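Local coordinates for protein GCN5-related N-acetyltransferase (Brucella melitensis biovar Abortus, PDB 4J3G) that probably transfers an acetyl group from acetyl-coenzyme A to an amino group, perhaps the N-terminal alanine of a ribosomal protein, at residues H63-N68 / V86-Y91. Sequence-based numbering, arbitrary orientation.
With SO4 (sulfate ion), chain F.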
ATOM      1  N   HIS A  63      18.577 -12.686   4.485  1.00 23.74           N
ATOM      2  CA  HIS A  63      19.228 -12.362   5.749  1.00 25.21           C
ATOM      3  C   HIS A  63      18.893 -10.903   6.143  1.00 23.78           C
ATOM      4  O   HIS A  63      18.586 -10.613   7.326  1.00 23.31           O
ATOM      5  CB  HIS A  63      20.731 -12.598   5.646  1.00 28.86           C
ATOM      6  CG  HIS A  63      21.534 -11.899   6.701  1.00 35.97           C
ATOM      7  ND1 HIS A  63      21.786 -12.453   7.939  1.00 40.54           N
ATOM      8  CD2 HIS A  63      22.158 -10.696   6.696  1.00 38.50           C
ATOM      9  CE1 HIS A  63      22.524 -11.622   8.652  1.00 42.10           C
ATOM     10  NE2 HIS A  63      22.769 -10.551   7.917  1.00 43.49           N
ATOM     11  N   GLN A  64      18.994  -9.990   5.180  1.00 22.59           N
ATOM     12  CA  GLN A  64      18.645  -8.583   5.415  1.00 24.86           C
ATOM     13  C   GLN A  64      17.158  -8.464   5.738  1.00 22.55           C
ATOM     14  O   GLN A  64      16.768  -7.702   6.627  1.00 21.28           O
ATOM     15  CB  GLN A  64      18.987  -7.688   4.214  1.00 26.81           C
ATOM     16  CG  GLN A  64      20.483  -7.647   3.897  1.00 33.07           C
ATOM     17  CD  GLN A  64      20.807  -6.824   2.673  1.00 38.67           C
ATOM     18  OE1 GLN A  64      20.004  -5.985   2.243  1.00 45.22           O
ATOM     19  NE2 GLN A  64      21.996  -7.051   2.097  1.00 42.15           N
ATOM     20  N   TRP A  65      16.339  -9.268   5.067  1.00 20.73           N
ATOM     21  CA  TRP A  65      14.882  -9.197   5.264  1.00 20.33           C
ATOM     22  C   TRP A  65      14.522  -9.607   6.690  1.00 20.47           C
ATOM     23  O   TRP A  65      13.718  -8.924   7.387  1.00 19.88           O
ATOM     24  CB  TRP A  65      14.157 -10.096   4.255  1.00 19.33           C
ATOM     25  CG  TRP A  65      12.666 -10.156   4.439  1.00 19.40           C
ATOM     26  CD1 TRP A  65      11.751  -9.290   3.957  1.00 19.23           C
ATOM     27  CD2 TRP A  65      11.933 -11.162   5.147  1.00 20.49           C
ATOM     28  NE1 TRP A  65      10.494  -9.680   4.314  1.00 20.46           N
ATOM     29  CE2 TRP A  65      10.572 -10.831   5.045  1.00 21.09           C
ATOM     30  CE3 TRP A  65      12.295 -12.301   5.844  1.00 20.93           C
ATOM     31  CZ2 TRP A  65       9.573 -11.588   5.660  1.00 20.79           C
ATOM     32  CZ3 TRP A  65      11.297 -13.074   6.427  1.00 21.26           C
ATOM     33  CH2 TRP A  65       9.958 -12.723   6.312  1.00 21.69           C
ATOM     34  N   LEU A  66      15.152 -10.686   7.144  1.00 19.59           N
ATOM     35  CA  LEU A  66      14.884 -11.210   8.493  1.00 19.36           C
ATOM     36  C   LEU A  66      15.422 -10.231   9.538  1.00 21.21           C
ATOM     37  O   LEU A  66      14.777  -9.980  10.547  1.00 19.31           O
ATOM     38  CB  LEU A  66      15.538 -12.578   8.674  1.00 20.18           C
ATOM     39  CG  LEU A  66      15.334 -13.277  10.033  1.00 20.58           C
ATOM     40  CD1 LEU A  66      13.876 -13.507  10.354  1.00 19.81           C
ATOM     41  CD2 LEU A  66      16.079 -14.579  10.051  1.00 21.04           C
ATOM     42  N   GLU A  67      16.617  -9.711   9.300  1.00 21.59           N
ATOM     43  CA  GLU A  67      17.262  -8.819  10.269  1.00 23.09           C
ATOM     44  C   GLU A  67      16.408  -7.599  10.445  1.00 23.83           C
ATOM     45  O   GLU A  67      16.243  -7.087  11.574  1.00 22.89           O
ATOM     46  CB  GLU A  67      18.642  -8.421   9.771  1.00 23.70           C
ATOM     47  N   ASN A  68      15.864  -7.097   9.333  1.00 23.70           N
ATOM     48  CA  ASN A  68      15.043  -5.903   9.389  1.00 25.23           C
ATOM     49  C   ASN A  68      13.698  -6.182  10.098  1.00 25.82           C
ATOM     50  O   ASN A  68      13.213  -5.341  10.878  1.00 25.45           O
ATOM     51  CB  ASN A  68      14.805  -5.337   8.013  1.00 27.03           C
ATOM     52  CG  ASN A  68      16.053  -4.732   7.399  1.00 30.43           C
ATOM     53  OD1 ASN A  68      17.032  -4.429   8.085  1.00 35.48           O
ATOM     54  ND2 ASN A  68      16.025  -4.562   6.103  1.00 32.44           N
ATOM     55  N   VAL A  86       8.317 -26.197   6.689  1.00 23.16           N
ATOM     56  CA  VAL A  86       7.328 -26.440   5.616  1.00 23.25           C
ATOM     57  C   VAL A  86       6.495 -25.212   5.310  1.00 21.67           C
ATOM     58  O   VAL A  86       5.709 -25.203   4.333  1.00 23.24           O
ATOM     59  CB  VAL A  86       6.416 -27.663   5.893  1.00 24.13           C
ATOM     60  CG1 VAL A  86       7.208 -28.957   5.723  1.00 25.31           C
ATOM     61  CG2 VAL A  86       5.799 -27.622   7.294  1.00 24.49           C
ATOM     62  N   GLY A  87       6.726 -24.147   6.067  1.00 19.37           N
ATOM     63  CA  GLY A  87       6.123 -22.844   5.736  1.00 17.73           C
ATOM     64  C   GLY A  87       6.599 -21.745   6.647  1.00 17.49           C
ATOM     65  O   GLY A  87       7.147 -22.005   7.697  1.00 18.15           O
ATOM     66  N   TYR A  88       6.321 -20.488   6.282  1.00 17.21           N
ATOM     67  CA  TYR A  88       6.561 -19.394   7.204  1.00 17.00           C
ATOM     68  C   TYR A  88       5.526 -18.269   7.038  1.00 15.81           C
ATOM     69  O   TYR A  88       4.817 -18.180   6.031  1.00 16.43           O
ATOM     70  CB  TYR A  88       7.987 -18.832   7.064  1.00 16.87           C
ATOM     71  CG  TYR A  88       8.272 -18.008   5.805  1.00 17.35           C
ATOM     72  CD1 TYR A  88       8.684 -18.615   4.617  1.00 18.44           C
ATOM     73  CD2 TYR A  88       8.203 -16.606   5.830  1.00 18.23           C
ATOM     74  CE1 TYR A  88       8.993 -17.845   3.486  1.00 18.93           C
ATOM     75  CE2 TYR A  88       8.496 -15.833   4.699  1.00 18.28           C
ATOM     76  CZ  TYR A  88       8.908 -16.465   3.535  1.00 19.06           C
ATOM     77  OH  TYR A  88       9.231 -15.716   2.409  1.00 19.56           O
ATOM     78  N   ALA A  89       5.479 -17.392   8.032  1.00 15.19           N
ATOM     79  CA  ALA A  89       4.530 -16.256   7.996  1.00 15.05           C
ATOM     80  C   ALA A  89       5.111 -15.041   8.662  1.00 13.89           C
ATOM     81  O   ALA A  89       5.891 -15.131   9.642  1.00 14.57           O
ATOM     82  CB  ALA A  89       3.193 -16.607   8.679  1.00 15.48           C
ATOM     83  N   SER A  90       4.711 -13.879   8.165  1.00 13.83           N
ATOM     84  CA  SER A  90       5.132 -12.665   8.799  1.00 13.05           C
ATOM     85  C   SER A  90       4.137 -11.552   8.531  1.00 12.56           C
ATOM     86  O   SER A  90       3.164 -11.715   7.803  1.00 12.23           O
ATOM     87  CB  SER A  90       6.539 -12.280   8.312  1.00 13.05           C
ATOM     88  OG  SER A  90       7.096 -11.272   9.149  1.00 14.35           O
ATOM     89  N   TYR A  91       4.367 -10.425   9.189  1.00 13.38           N
ATOM     90  CA  TYR A  91       3.655  -9.191   8.838  1.00 12.46           C
ATOM     91  C   TYR A  91       4.575  -8.020   8.963  1.00 13.84           C
ATOM     92  O   TYR A  91       5.610  -8.085   9.654  1.00 13.98           O
ATOM     93  CB  TYR A  91       2.388  -8.995   9.637  1.00 12.85           C
ATOM     94  CG  TYR A  91       2.539  -8.738  11.081  1.00 12.96           C
ATOM     95  CD1 TYR A  91       2.985  -7.485  11.565  1.00 13.24           C
ATOM     96  CD2 TYR A  91       2.152  -9.688  12.009  1.00 13.45           C
ATOM     97  CE1 TYR A  91       3.111  -7.260  12.923  1.00 13.67           C
ATOM     98  CE2 TYR A  91       2.253  -9.440  13.363  1.00 13.88           C
ATOM     99  CZ  TYR A  91       2.723  -8.239  13.812  1.00 14.21           C
ATOM    100  OH  TYR A  91       2.844  -8.032  15.185  1.00 15.65           O
TER
HETATM  101  S   SO4 F 202       8.379  -7.759   2.444  1.00 67.27           S
HETATM  102  O1  SO4 F 202       6.963  -7.672   2.008  1.00 66.59           O
HETATM  103  O2  SO4 F 202       8.725  -6.635   3.344  1.00 69.39           O
HETATM  104  O3  SO4 F 202       8.536  -9.054   3.146  1.00 70.97           O
HETATM  105  O4  SO4 F 202       9.308  -7.707   1.284  1.00 68.99           O
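One indole, that of Trp65, makes the whole contact with Tyr88 and Ser90: its CH2 corner lies 3.8 Å from Tyr88 CE2 and 4.0 Å from Ser90 CB. With CG anti to the backbone N (chi1 176°), the ring extends from helix 59-72 toward strand 84-93. The six-membered ring of Trp65 and the ring of Tyr88 have centroids 5.9 Å apart and planes inclined at 69°, an oblique pair, neither stacked nor edge-to-face. Ser90 offers its CB to the indole, while its OG donates a hydrogen bond to Pro75 O and accepts one from Arg69 NE. On the pyrrole side, Trp65 NE1 faces sulfate O3, near the ring plane, at a modelled 2.4 Å, doubtfully short for the hydrogen bond it suggests; the ion probably comes from the crystallisation liquor. Val76 touches both Trp65 and Ser90, whereas Tyr88 also packs on helix 34-47. Tyr88 and Ser90 thus share one side of the strand, and Ala89 between them points away to Leu127. Helices 34-47 and 59-72 on one face of the sheet, helix 119-133 on the other, and antiparallel neighbours 76-81, 84-93 and 103-110 match the fold of GNAT acetyltransferases.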